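Local coordinates for protein CCMAN5 (Cellulosimicrobium cellulans, PDB 2XSG) that hydrolyses alpha-mannosidic linkages as a calcium-binding glycoside hydrolase of family 92, and probably helps expose mannose-6-phosphate on yeast-produced glycoproteins, at residues E20-N25 / T658-A663; D525-E530 / T538-H543; N586-D591 / Y623-S628; E618-Y623 / P642-V647. All blocks are in the same frame, centred on the assembly; numbering follows the deposited sequence.

Interaction 1. Residues E20-N25 / T658-A663; sequences EGDFGN and TMDNDA. With CA (calcium ion), chain C.
D22 and T658 begin a series of polar contacts between two loops. Two backbone bonds set the spacing: T658 N donates to D22 O at 2.9 Å, and N661 N reaches G24 O at 3.1 Å. A softer backbone contact lies between them, where G24 CA points its hydrogen at M659 O, a buried carbonyl with no polar partner in the model.

Side chains add a third bond. N25 ND2 donates to D660 OD1 at 2.7 Å; the oxygen lies in the plane of the N25 amide, while the nitrogen comes from above the carboxylate, 39° out of its plane. The same ND2 has a weak bond to D22 OD1. D22 swings its CG anti to the backbone N (chi1 -162°), which lays the carboxylate alongside T658 and close to that of D660.

Water joins the two acids. One molecule accepts from G24 N and sits 2.8 Å from D22 OD1 and 2.6 Å from D660 OD1. A second, held by D660 O, binds the calcium ion, as does D662 OD2 at 2.5 Å.

With a bound buffer molecule about 5 Å from the D660 side chain, this chemistry is consistent with the N-terminal loop, through N25 and a water, helping to hold the D660 carboxylate beside a probable ligand pocket.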
loop_
_atom_site.group_PDB
_atom_site.type_symbol
_atom_site.label_atom_id
_atom_site.label_comp_id
_atom_site.label_asym_id
_atom_site.label_seq_id
_atom_site.Cartn_x
_atom_site.Cartn_y
_atom_site.Cartn_z
ATOM N N GLU A 20 -14.535 -0.576 6.292
ATOM C CA GLU A 20 -15.339 0.128 7.310
ATOM C C GLU A 20 -14.537 1.239 7.978
ATOM O O GLU A 20 -13.394 1.026 8.382
ATOM C CB GLU A 20 -15.889 -0.833 8.372
ATOM C CG GLU A 20 -16.822 -0.139 9.406
ATOM C CD GLU A 20 -17.816 -1.088 10.056
ATOM O OE1 GLU A 20 -18.058 -2.171 9.497
ATOM O OE2 GLU A 20 -18.382 -0.742 11.118
ATOM N N GLY A 21 -15.137 2.424 8.054
ATOM C CA GLY A 21 -14.678 3.499 8.941
ATOM C C GLY A 21 -13.189 3.726 8.877
ATOM O O GLY A 21 -12.643 3.820 7.802
ATOM N N ASP A 22 -12.545 3.782 10.040
ATOM C CA ASP A 22 -11.103 4.001 10.142
ATOM C C ASP A 22 -10.372 2.686 10.466
ATOM O O ASP A 22 -9.481 2.663 11.313
ATOM C CB ASP A 22 -10.796 5.078 11.208
ATOM C CG ASP A 22 -9.381 5.662 11.074
ATOM O OD1 ASP A 22 -8.734 5.493 10.010
ATOM O OD2 ASP A 22 -8.909 6.304 12.030
ATOM N N PHE A 23 -10.749 1.603 9.780
ATOM C CA PHE A 23 -10.191 0.264 10.054
ATOM C C PHE A 23 -9.406 -0.289 8.848
ATOM O O PHE A 23 -9.542 -1.459 8.472
ATOM C CB PHE A 23 -11.278 -0.726 10.525
ATOM C CG PHE A 23 -11.974 -0.319 11.810
ATOM C CD1 PHE A 23 -11.521 -0.790 13.045
ATOM C CD2 PHE A 23 -13.088 0.525 11.781
ATOM C CE1 PHE A 23 -12.165 -0.423 14.252
ATOM C CE2 PHE A 23 -13.739 0.910 12.963
ATOM C CZ PHE A 23 -13.276 0.429 14.210
ATOM N N GLY A 24 -8.587 0.564 8.235
ATOM C CA GLY A 24 -7.756 0.122 7.125
ATOM C C GLY A 24 -7.683 1.084 5.951
ATOM O O GLY A 24 -6.653 1.169 5.297
ATOM N N ASN A 25 -8.778 1.802 5.695
ATOM C CA ASN A 25 -8.892 2.732 4.566
ATOM C C ASN A 25 -8.661 2.095 3.200
ATOM O O ASN A 25 -8.067 2.699 2.324
ATOM C CB ASN A 25 -8.065 4.006 4.784
ATOM C CG ASN A 25 -8.752 4.969 5.754
ATOM O OD1 ASN A 25 -9.863 5.437 5.491
ATOM N ND2 ASN A 25 -8.092 5.269 6.876
ATOM N N THR A 658 -7.362 3.147 13.177
ATOM C CA THR A 658 -6.217 3.992 12.758
ATOM C C THR A 658 -5.132 3.279 11.925
ATOM O O THR A 658 -4.215 3.928 11.395
ATOM C CB THR A 658 -5.459 4.671 13.926
ATOM O OG1 THR A 658 -4.656 3.684 14.588
ATOM C CG2 THR A 658 -6.385 5.387 14.912
ATOM N N MET A 659 -5.199 1.962 11.845
ATOM C CA MET A 659 -4.151 1.195 11.183
ATOM C C MET A 659 -4.359 1.176 9.667
ATOM O O MET A 659 -4.990 0.280 9.136
ATOM C CB MET A 659 -4.110 -0.222 11.758
ATOM C CG MET A 659 -3.108 -1.175 11.092
ATOM S SD MET A 659 -3.167 -2.747 11.964
ATOM C CE MET A 659 -2.118 -3.745 10.914
ATOM N N ASP A 660 -3.862 2.203 8.980
ATOM C CA ASP A 660 -4.034 2.304 7.532
ATOM C C ASP A 660 -3.171 1.243 6.878
ATOM O O ASP A 660 -2.098 0.939 7.380
ATOM C CB ASP A 660 -3.613 3.693 7.049
ATOM C CG ASP A 660 -4.524 4.786 7.563
ATOM O OD1 ASP A 660 -5.715 4.489 7.812
ATOM O OD2 ASP A 660 -4.052 5.936 7.741
ATOM N N ASN A 661 -3.657 0.650 5.792
ATOM C CA ASN A 661 -2.886 -0.365 5.072
ATOM C C ASN A 661 -1.611 0.258 4.452
ATOM O O ASN A 661 -0.564 -0.408 4.351
ATOM C CB ASN A 661 -3.758 -1.006 3.978
ATOM C CG ASN A 661 -3.320 -2.425 3.611
ATOM O OD1 ASN A 661 -2.148 -2.810 3.783
ATOM N ND2 ASN A 661 -4.268 -3.215 3.091
ATOM N N ASP A 662 -1.715 1.535 4.061
ATOM C CA ASP A 662 -0.636 2.285 3.382
ATOM C C ASP A 662 -0.153 1.602 2.098
ATOM O O ASP A 662 0.899 0.943 2.075
ATOM C CB ASP A 662 0.548 2.560 4.324
ATOM C CG ASP A 662 0.145 3.375 5.559
ATOM O OD1 ASP A 662 -0.466 4.457 5.418
ATOM O OD2 ASP A 662 0.467 2.935 6.680
ATOM N N ALA A 663 -0.920 1.764 1.029
ATOM C CA ALA A 663 -0.524 1.216 -0.276
ATOM C C ALA A 663 -0.222 -0.287 -0.205
ATOM O O ALA A 663 0.717 -0.782 -0.851
ATOM C CB ALA A 663 0.703 1.990 -0.827
HETATM CA CA CA C . 0.870 3.964 8.925
HETATM O O HOH W 1 -7.402 3.124 9.226
HETATM O O HOH W 2 -0.626 2.141 9.589
#

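Interaction 2. Residues D525-E530 / T538-H543; sequences DHAKFE and TLWQYH
H526 meets the first turn of helix 539-542 with its carbonyl, its CB and its ring. The imidazole, its CG anti to the carbonyl carbon (chi1 -71°), lies beside L539, whose CD1 sits over one ring face in a CH-pi contact, 4.2 Å from the centroid. L539 CB also approaches H526 CD2 at 3.7 Å. At the far end of the ring, H526 NE2 is hydrogen-bonded to T513 OG1, which should limit its rotation.

W540 meets the base of the histidine. Its indole presents CD1 to H526 CB at 3.5 Å, and the edge of the ring runs past H526 O and A527 N, both near its plane. That carbonyl accepts W540 N in its own plane at 3.0 Å, in a nearly straight bond of 170°.

The helix start is a capping box: T538 OG1 accepts Q541 N at 3.1 Å, and Q541 OE1 accepts T538 N in return. Facing it, the loop makes a type I turn over D525-K528, tightened by an Asx turn in which D525 OD1 accepts A527 N.

In T538, OG1 sits between the backbone N and the carbonyl carbon (chi1 72°); that leaves CG2 anti to the carbonyl carbon, where it rests 3.4 Å from A527 O. One water links the turn to the helix, accepting from L539 N at 3.0 Å and donating to both D525 O and K528 O.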
loop_
_atom_site.group_PDB
_atom_site.type_symbol
_atom_site.label_atom_id
_atom_site.label_comp_id
_atom_site.label_asym_id
_atom_site.label_seq_id
_atom_site.Cartn_x
_atom_site.Cartn_y
_atom_site.Cartn_z
ATOM N N ASP A 525 10.542 10.175 27.957
ATOM C CA ASP A 525 9.860 8.903 28.207
ATOM C C ASP A 525 9.943 8.077 26.923
ATOM O O ASP A 525 9.345 8.441 25.901
ATOM C CB ASP A 525 8.391 9.157 28.609
ATOM C CG ASP A 525 7.566 7.868 28.783
ATOM O OD1 ASP A 525 8.085 6.752 28.686
ATOM O OD2 ASP A 525 6.352 7.979 29.014
ATOM N N HIS A 526 10.676 6.964 26.972
ATOM C CA HIS A 526 10.946 6.159 25.772
ATOM C C HIS A 526 9.696 5.410 25.251
ATOM O O HIS A 526 9.704 4.849 24.134
ATOM C CB HIS A 526 12.088 5.175 26.052
ATOM C CG HIS A 526 13.437 5.825 26.179
ATOM N ND1 HIS A 526 13.844 6.493 27.317
ATOM C CD2 HIS A 526 14.471 5.904 25.306
ATOM C CE1 HIS A 526 15.068 6.963 27.137
ATOM N NE2 HIS A 526 15.472 6.619 25.921
ATOM N N ALA A 527 8.634 5.402 26.058
ATOM C CA ALA A 527 7.396 4.720 25.682
ATOM C C ALA A 527 6.291 5.700 25.271
ATOM O O ALA A 527 5.194 5.286 24.908
ATOM C CB ALA A 527 6.931 3.821 26.817
ATOM N N LYS A 528 6.582 6.996 25.328
ATOM C CA LYS A 528 5.585 8.010 24.997
ATOM C C LYS A 528 5.500 8.230 23.494
ATOM O O LYS A 528 6.499 8.529 22.858
ATOM C CB LYS A 528 5.898 9.346 25.689
ATOM C CG LYS A 528 4.938 10.454 25.247
ATOM C CD LYS A 528 5.020 11.691 26.092
ATOM C CE LYS A 528 4.016 12.721 25.579
ATOM N NZ LYS A 528 4.388 14.092 26.041
ATOM N N PHE A 529 4.294 8.106 22.944
ATOM C CA PHE A 529 4.037 8.346 21.520
ATOM C C PHE A 529 4.401 9.788 21.135
ATOM O O PHE A 529 3.978 10.752 21.786
ATOM C CB PHE A 529 2.564 8.041 21.205
ATOM C CG PHE A 529 2.221 8.022 19.737
ATOM C CD1 PHE A 529 2.523 6.919 18.941
ATOM C CD2 PHE A 529 1.530 9.092 19.158
ATOM C CE1 PHE A 529 2.156 6.886 17.573
ATOM C CE2 PHE A 529 1.170 9.073 17.791
ATOM C CZ PHE A 529 1.488 7.974 17.008
ATOM N N GLU A 530 5.228 9.907 20.103
ATOM C CA GLU A 530 5.677 11.192 19.561
ATOM C C GLU A 530 6.450 12.127 20.506
ATOM O O GLU A 530 6.462 13.341 20.328
ATOM C CB GLU A 530 4.527 11.905 18.826
ATOM C CG GLU A 530 4.116 11.110 17.597
ATOM C CD GLU A 530 3.096 11.808 16.723
ATOM O OE1 GLU A 530 2.227 12.503 17.279
ATOM O OE2 GLU A 530 3.152 11.629 15.475
ATOM N N THR A 538 7.356 5.854 19.151
ATOM C CA THR A 538 8.047 6.049 20.416
ATOM C C THR A 538 9.525 5.734 20.222
ATOM O O THR A 538 9.905 5.094 19.226
ATOM C CB THR A 538 7.525 5.079 21.502
ATOM O OG1 THR A 538 7.986 3.760 21.209
ATOM C CG2 THR A 538 6.004 5.084 21.590
ATOM N N LEU A 539 10.346 6.145 21.180
ATOM C CA LEU A 539 11.773 5.815 21.153
ATOM C C LEU A 539 12.043 4.296 21.146
ATOM O O LEU A 539 12.877 3.832 20.383
ATOM C CB LEU A 539 12.537 6.538 22.269
ATOM C CG LEU A 539 12.628 8.055 22.044
ATOM C CD1 LEU A 539 12.846 8.792 23.336
ATOM C CD2 LEU A 539 13.693 8.426 21.020
ATOM N N TRP A 540 11.322 3.525 21.964
ATOM C CA TRP A 540 11.440 2.055 21.930
ATOM C C TRP A 540 11.183 1.483 20.533
ATOM O O TRP A 540 11.832 0.513 20.129
ATOM C CB TRP A 540 10.484 1.399 22.898
ATOM C CG TRP A 540 10.984 1.266 24.302
ATOM C CD1 TRP A 540 10.697 2.077 25.347
ATOM C CD2 TRP A 540 11.844 0.236 24.813
ATOM N NE1 TRP A 540 11.331 1.629 26.483
ATOM C CE2 TRP A 540 12.038 0.498 26.180
ATOM C CE3 TRP A 540 12.482 -0.870 24.238
ATOM C CZ2 TRP A 540 12.830 -0.312 26.995
ATOM C CZ3 TRP A 540 13.268 -1.684 25.054
ATOM C CH2 TRP A 540 13.436 -1.389 26.420
ATOM N N GLN A 541 10.237 2.079 19.809
ATOM C CA GLN A 541 9.854 1.595 18.476
ATOM C C GLN A 541 10.893 2.032 17.423
ATOM O O GLN A 541 11.349 1.226 16.597
ATOM C CB GLN A 541 8.436 2.078 18.132
ATOM C CG GLN A 541 7.348 1.421 19.019
ATOM C CD GLN A 541 6.036 2.200 19.076
ATOM O OE1 GLN A 541 5.872 3.224 18.403
ATOM N NE2 GLN A 541 5.079 1.707 19.884
ATOM N N TYR A 542 11.275 3.304 17.473
ATOM C CA TYR A 542 12.347 3.824 16.628
ATOM C C TYR A 542 13.739 3.307 16.987
ATOM O O TYR A 542 14.642 3.348 16.145
ATOM C CB TYR A 542 12.353 5.348 16.656
ATOM C CG TYR A 542 11.450 6.000 15.654
ATOM C CD1 TYR A 542 10.098 6.230 15.929
ATOM C CD2 TYR A 542 11.951 6.420 14.435
ATOM C CE1 TYR A 542 9.269 6.857 14.990
ATOM C CE2 TYR A 542 11.137 7.040 13.495
ATOM C CZ TYR A 542 9.808 7.261 13.781
ATOM O OH TYR A 542 9.054 7.881 12.816
ATOM N N HIS A 543 13.934 2.825 18.215
ATOM C CA HIS A 543 15.231 2.255 18.616
ATOM C C HIS A 543 15.838 1.271 17.588
ATOM O O HIS A 543 17.059 1.300 17.321
ATOM C CB HIS A 543 15.168 1.592 19.999
ATOM C CG HIS A 543 16.488 1.027 20.440
ATOM N ND1 HIS A 543 16.737 -0.326 20.498
ATOM C CD2 HIS A 543 17.652 1.636 20.771
ATOM C CE1 HIS A 543 17.987 -0.531 20.876
ATOM N NE2 HIS A 543 18.567 0.645 21.041
HETATM O O HOH W 3 9.251 8.053 23.201
#

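Interaction 3. Residues N586-D591 / Y623-S628; sequences NANEID and YIATGS. With CA (calcium ion), chain C.
A587 lays its methyl against the chain at Y623-I624, with CB 3.6 Å from Y623 O. One step along, A625 returns the approach: its CB comes 3.6 Å from A587 O, and the two methyl carbons are 4.3 Å apart. N588 CB touches the A625 methyl as well. Small side chains facing each other bring the two buried loops close together.

The polar groups communicate through water. One molecule accepts from N586 N at 2.8 Å and donates to Y623 O at 2.9 Å, bridging the loops directly. Another donates to A587 O at 2.8 Å and is itself a ligand of the calcium ion. The A587 carbonyl thus touches the A625 methyl and accepts from the metal-bound water.

The next two residues hold the ion. N588 carries its CG anti to the backbone N (chi1 -151°), placing OD1 2.4 Å from calcium, while its ND2 donates to Q536 O, which should fix the rotation of the amide. E589 has its CG anti to the carbonyl carbon and bends at chi2 (89°), so that OE1 binds the metal at 2.6 Å and OE2 stays back. D662 supplies the remaining protein ligand. An ion held by acidic and amide side chains near a probable ligand pocket is the calcium site of the family 92 catalytic domain, where in related enzymes the metal takes part in binding mannose.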
loop_
_atom_site.group_PDB
_atom_site.type_symbol
_atom_site.label_atom_id
_atom_site.label_comp_id
_atom_site.label_asym_id
_atom_site.label_seq_id
_atom_site.Cartn_x
_atom_site.Cartn_y
_atom_site.Cartn_z
ATOM N N ASN A 586 1.561 -2.632 16.704
ATOM C CA ASN A 586 1.087 -3.350 15.507
ATOM C C ASN A 586 0.377 -2.454 14.480
ATOM O O ASN A 586 0.119 -2.874 13.353
ATOM C CB ASN A 586 0.142 -4.494 15.900
ATOM C CG ASN A 586 0.768 -5.451 16.893
ATOM O OD1 ASN A 586 0.279 -5.618 18.026
ATOM N ND2 ASN A 586 1.861 -6.052 16.500
ATOM N N ALA A 587 0.082 -1.216 14.865
ATOM C CA ALA A 587 -0.839 -0.370 14.107
ATOM C C ALA A 587 -0.131 0.496 13.073
ATOM O O ALA A 587 -0.781 1.074 12.196
ATOM C CB ALA A 587 -1.670 0.503 15.066
ATOM N N ASN A 588 1.192 0.579 13.185
ATOM C CA ASN A 588 2.028 1.372 12.281
ATOM C C ASN A 588 3.268 0.603 11.822
ATOM O O ASN A 588 3.622 -0.443 12.401
ATOM C CB ASN A 588 2.467 2.659 12.975
ATOM C CG ASN A 588 2.703 3.785 12.014
ATOM O OD1 ASN A 588 2.123 3.823 10.931
ATOM N ND2 ASN A 588 3.565 4.718 12.397
ATOM N N GLU A 589 3.934 1.129 10.795
ATOM C CA GLU A 589 5.062 0.452 10.148
ATOM C C GLU A 589 6.433 0.717 10.783
ATOM O O GLU A 589 7.423 0.097 10.380
ATOM C CB GLU A 589 5.153 0.842 8.661
ATOM C CG GLU A 589 3.995 0.366 7.788
ATOM C CD GLU A 589 2.858 1.358 7.744
ATOM O OE1 GLU A 589 2.907 2.348 8.479
ATOM O OE2 GLU A 589 1.912 1.151 6.965
ATOM N N ILE A 590 6.491 1.628 11.752
ATOM C CA ILE A 590 7.754 2.044 12.346
ATOM C C ILE A 590 8.556 0.837 12.849
ATOM O O ILE A 590 9.729 0.667 12.504
ATOM C CB ILE A 590 7.548 3.059 13.504
ATOM C CG1 ILE A 590 6.939 4.388 12.998
ATOM C CG2 ILE A 590 8.865 3.284 14.273
ATOM C CD1 ILE A 590 7.521 4.929 11.697
ATOM N N ASP A 591 7.925 -0.002 13.671
ATOM C CA ASP A 591 8.637 -1.184 14.171
ATOM C C ASP A 591 8.042 -2.498 13.664
ATOM O O ASP A 591 7.936 -3.473 14.412
ATOM C CB ASP A 591 8.851 -1.128 15.695
ATOM C CG ASP A 591 7.553 -1.195 16.497
ATOM O OD1 ASP A 591 6.523 -0.618 16.093
ATOM O OD2 ASP A 591 7.581 -1.829 17.571
ATOM N N TYR A 623 -0.749 0.633 21.433
ATOM C CA TYR A 623 -0.636 1.807 20.574
ATOM C C TYR A 623 -1.540 1.813 19.335
ATOM O O TYR A 623 -1.742 0.791 18.687
ATOM C CB TYR A 623 0.820 1.996 20.145
ATOM C CG TYR A 623 1.793 2.226 21.298
ATOM C CD1 TYR A 623 2.520 1.167 21.840
ATOM C CD2 TYR A 623 2.016 3.498 21.805
ATOM C CE1 TYR A 623 3.432 1.370 22.874
ATOM C CE2 TYR A 623 2.913 3.709 22.854
ATOM C CZ TYR A 623 3.618 2.641 23.376
ATOM O OH TYR A 623 4.519 2.835 24.402
ATOM N N ILE A 624 -2.076 2.997 19.031
ATOM C CA ILE A 624 -2.729 3.285 17.738
ATOM C C ILE A 624 -1.716 4.022 16.866
ATOM O O ILE A 624 -0.577 4.201 17.284
ATOM C CB ILE A 624 -4.071 4.092 17.904
ATOM C CG1 ILE A 624 -3.901 5.281 18.863
ATOM C CG2 ILE A 624 -5.199 3.156 18.389
ATOM C CD1 ILE A 624 -5.104 6.227 18.925
ATOM N N ALA A 625 -2.104 4.415 15.657
ATOM C CA ALA A 625 -1.156 4.957 14.687
ATOM C C ALA A 625 -1.099 6.476 14.689
ATOM O O ALA A 625 -0.315 7.064 13.956
ATOM C CB ALA A 625 -1.447 4.427 13.289
ATOM N N THR A 626 -1.936 7.102 15.516
ATOM C CA THR A 626 -2.030 8.557 15.587
ATOM C C THR A 626 -2.450 8.947 17.012
ATOM O O THR A 626 -2.730 8.075 17.834
ATOM C CB THR A 626 -2.990 9.132 14.506
ATOM O OG1 THR A 626 -2.822 10.544 14.434
ATOM C CG2 THR A 626 -4.479 8.795 14.828
ATOM N N GLY A 627 -2.444 10.243 17.316
ATOM C CA GLY A 627 -2.722 10.731 18.670
ATOM C C GLY A 627 -3.984 10.154 19.304
ATOM O O GLY A 627 -3.960 9.651 20.429
ATOM N N SER A 628 -5.093 10.236 18.585
ATOM C CA SER A 628 -6.346 9.736 19.107
ATOM C C SER A 628 -7.311 9.354 17.979
ATOM O O SER A 628 -7.141 9.769 16.822
ATOM C CB SER A 628 -6.978 10.789 20.017
ATOM O OG SER A 628 -7.467 11.890 19.261
HETATM CA CA CA C . 0.870 3.964 8.925
HETATM O O HOH W 4 -0.581 -1.810 18.313
HETATM O O HOH W 2 -0.626 2.141 9.589
#

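Interaction 4. Residues E618-Y623 / P642-V647; sequences ETWNRY and PLKTKV
T619 and T645 exchange a pair of backbone bonds, T619 N to T645 O at 2.9 Å and T645 N to T619 O at 3.0 Å. Two residues on, N621 N donates to L643 O at 2.8 Å and L643 N to N621 O at 3.0 Å. All four amides are thus satisfied across the contact. T619 O is also met by K644 CA through a CA-H...O contact and, weakly, by N621 ND2.

The pattern is an antiparallel ladder, its strand directions 147° apart, in a three-stranded sheet whose middle strand is 638-646 and in which 618-623 lies at one edge. At the non-hydrogen-bonded pair W620-K644, between these two hydrogen-bonded pairs, K644 has its CG anti to the backbone N (chi1 -162°) and runs extended over the W620 indole, CB 3.9 Å from the six-membered ring's centroid; P642 O lies at the ring edge.

On the other face of the sheet, N621 ND2 donates to T619 OG1 at 3.3 Å, with the hydroxyl oxygen 31° out of the N621 amide plane. T619 OG1 pairs further with a water at 2.8 Å, and that water accepts V647 N at 3.0 Å. V647 CG2 packs against this threonine hydroxyl. Beyond the ladder, R622 NH2 forms a salt bridge with E638.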
loop_
_atom_site.group_PDB
_atom_site.type_symbol
_atom_site.label_atom_id
_atom_site.label_comp_id
_atom_site.label_asym_id
_atom_site.label_seq_id
_atom_site.Cartn_x
_atom_site.Cartn_y
_atom_site.Cartn_z
ATOM N N GLU A 618 -5.309 -13.167 18.840
ATOM C CA GLU A 618 -5.508 -11.945 19.600
ATOM C C GLU A 618 -4.205 -11.584 20.274
ATOM O O GLU A 618 -3.526 -12.461 20.800
ATOM C CB GLU A 618 -6.543 -12.150 20.693
ATOM C CG GLU A 618 -7.958 -12.387 20.222
ATOM C CD GLU A 618 -8.958 -12.048 21.310
ATOM O OE1 GLU A 618 -8.581 -12.122 22.500
ATOM O OE2 GLU A 618 -10.102 -11.668 20.980
ATOM N N THR A 619 -3.853 -10.303 20.252
ATOM C CA THR A 619 -2.707 -9.798 21.008
ATOM C C THR A 619 -3.086 -8.568 21.821
ATOM O O THR A 619 -4.108 -7.930 21.548
ATOM C CB THR A 619 -1.538 -9.364 20.090
ATOM O OG1 THR A 619 -2.049 -8.555 19.016
ATOM C CG2 THR A 619 -0.803 -10.581 19.532
ATOM N N TRP A 620 -2.240 -8.231 22.797
ATOM C CA TRP A 620 -2.328 -6.951 23.499
ATOM C C TRP A 620 -1.884 -5.809 22.601
ATOM O O TRP A 620 -0.824 -5.867 21.978
ATOM C CB TRP A 620 -1.471 -6.964 24.760
ATOM C CG TRP A 620 -2.145 -7.664 25.891
ATOM C CD1 TRP A 620 -1.751 -8.839 26.486
ATOM C CD2 TRP A 620 -3.345 -7.254 26.554
ATOM N NE1 TRP A 620 -2.624 -9.162 27.492
ATOM C CE2 TRP A 620 -3.616 -8.217 27.554
ATOM C CE3 TRP A 620 -4.206 -6.155 26.419
ATOM C CZ2 TRP A 620 -4.720 -8.114 28.415
ATOM C CZ3 TRP A 620 -5.309 -6.058 27.271
ATOM C CH2 TRP A 620 -5.556 -7.034 28.254
ATOM N N ASN A 621 -2.724 -4.782 22.529
ATOM C CA ASN A 621 -2.424 -3.591 21.745
ATOM C C ASN A 621 -2.488 -2.341 22.588
ATOM O O ASN A 621 -3.558 -1.968 23.078
ATOM C CB ASN A 621 -3.348 -3.491 20.538
ATOM C CG ASN A 621 -2.974 -4.483 19.465
ATOM O OD1 ASN A 621 -2.160 -4.182 18.594
ATOM N ND2 ASN A 621 -3.506 -5.699 19.565
ATOM N N ARG A 622 -1.318 -1.732 22.784
ATOM C CA ARG A 622 -1.190 -0.497 23.543
ATOM C C ARG A 622 -1.287 0.734 22.644
ATOM O O ARG A 622 -1.856 1.762 23.036
ATOM C CB ARG A 622 0.129 -0.474 24.341
ATOM C CG ARG A 622 0.399 0.871 25.042
ATOM C CD ARG A 622 1.622 0.856 25.957
ATOM N NE ARG A 622 1.905 2.208 26.468
ATOM C CZ ARG A 622 2.934 2.537 27.251
ATOM N NH1 ARG A 622 3.799 1.626 27.681
ATOM N NH2 ARG A 622 3.084 3.797 27.627
ATOM N N TYR A 623 -0.749 0.633 21.433
ATOM C CA TYR A 623 -0.636 1.807 20.574
ATOM C C TYR A 623 -1.540 1.813 19.335
ATOM O O TYR A 623 -1.742 0.791 18.687
ATOM C CB TYR A 623 0.820 1.996 20.145
ATOM C CG TYR A 623 1.793 2.226 21.298
ATOM C CD1 TYR A 623 2.520 1.167 21.840
ATOM C CD2 TYR A 623 2.016 3.498 21.805
ATOM C CE1 TYR A 623 3.432 1.370 22.874
ATOM C CE2 TYR A 623 2.913 3.709 22.854
ATOM C CZ TYR A 623 3.618 2.641 23.376
ATOM O OH TYR A 623 4.519 2.835 24.402
ATOM N N PRO A 642 -5.404 -0.313 27.148
ATOM C CA PRO A 642 -4.911 -1.280 26.179
ATOM C C PRO A 642 -5.944 -2.366 25.883
ATOM O O PRO A 642 -6.717 -2.743 26.765
ATOM C CB PRO A 642 -3.707 -1.887 26.890
ATOM C CG PRO A 642 -3.173 -0.768 27.693
ATOM C CD PRO A 642 -4.417 -0.089 28.229
ATOM N N LEU A 643 -5.931 -2.879 24.656
ATOM C CA LEU A 643 -6.981 -3.760 24.168
ATOM C C LEU A 643 -6.426 -5.100 23.638
ATOM O O LEU A 643 -5.473 -5.127 22.873
ATOM C CB LEU A 643 -7.775 -3.011 23.093
ATOM C CG LEU A 643 -8.916 -3.640 22.312
ATOM C CD1 LEU A 643 -10.204 -3.583 23.147
ATOM C CD2 LEU A 643 -9.105 -2.901 20.980
ATOM N N LYS A 644 -7.028 -6.206 24.061
ATOM C CA LYS A 644 -6.669 -7.524 23.532
ATOM C C LYS A 644 -7.608 -7.874 22.391
ATOM O O LYS A 644 -8.810 -8.055 22.600
ATOM C CB LYS A 644 -6.719 -8.593 24.626
ATOM C CG LYS A 644 -5.948 -9.859 24.256
ATOM C CD LYS A 644 -5.786 -10.775 25.454
ATOM C CE LYS A 644 -5.052 -12.053 25.083
ATOM N NZ LYS A 644 -5.408 -13.135 26.059
ATOM N N THR A 645 -7.060 -7.973 21.189
ATOM C CA THR A 645 -7.866 -8.041 19.982
ATOM C C THR A 645 -7.009 -8.578 18.847
ATOM O O THR A 645 -5.774 -8.540 18.936
ATOM C CB THR A 645 -8.412 -6.630 19.621
ATOM O OG1 THR A 645 -9.197 -6.699 18.433
ATOM C CG2 THR A 645 -7.262 -5.625 19.430
ATOM N N LYS A 646 -7.654 -9.112 17.807
ATOM C CA LYS A 646 -6.940 -9.509 16.593
ATOM C C LYS A 646 -6.541 -8.247 15.852
ATOM O O LYS A 646 -7.320 -7.298 15.756
ATOM C CB LYS A 646 -7.804 -10.358 15.664
ATOM C CG LYS A 646 -8.273 -11.685 16.209
ATOM C CD LYS A 646 -8.812 -12.535 15.044
ATOM C CE LYS A 646 -8.474 -14.012 15.202
ATOM N NZ LYS A 646 -9.200 -14.807 14.152
ATOM N N VAL A 647 -5.329 -8.253 15.313
ATOM C CA VAL A 647 -4.811 -7.104 14.571
ATOM C C VAL A 647 -5.415 -7.135 13.172
ATOM O O VAL A 647 -5.792 -6.104 12.623
ATOM C CB VAL A 647 -3.257 -7.127 14.565
ATOM C CG1 VAL A 647 -2.660 -6.176 13.519
ATOM C CG2 VAL A 647 -2.734 -6.777 15.943
HETATM O O HOH W 5 -3.240 -9.815 16.770
#

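Overall arrangement
Followed from the N terminus, the chain opens interaction 1 at 20-25 and closes it only at 658-663, a contact that joins the N-terminal and catalytic family regions, so the other three contacts all nest inside this one long loop. Interaction 2 closes a short loop, 525-530 to 538-543, before interaction 3 begins. Interactions 3 and 4 then cross: 586-591 pairs with 623-628, while 618-623 pairs with 642-647, and Y623 belongs to both. The Y623 hydroxyl reaches A527 O, tying interaction 2 to this pair. Interactions 1 and 3 share the calcium ion and one of its waters, and T658 bonds to A625. M659 packs on V647, connecting interactions 1 and 4.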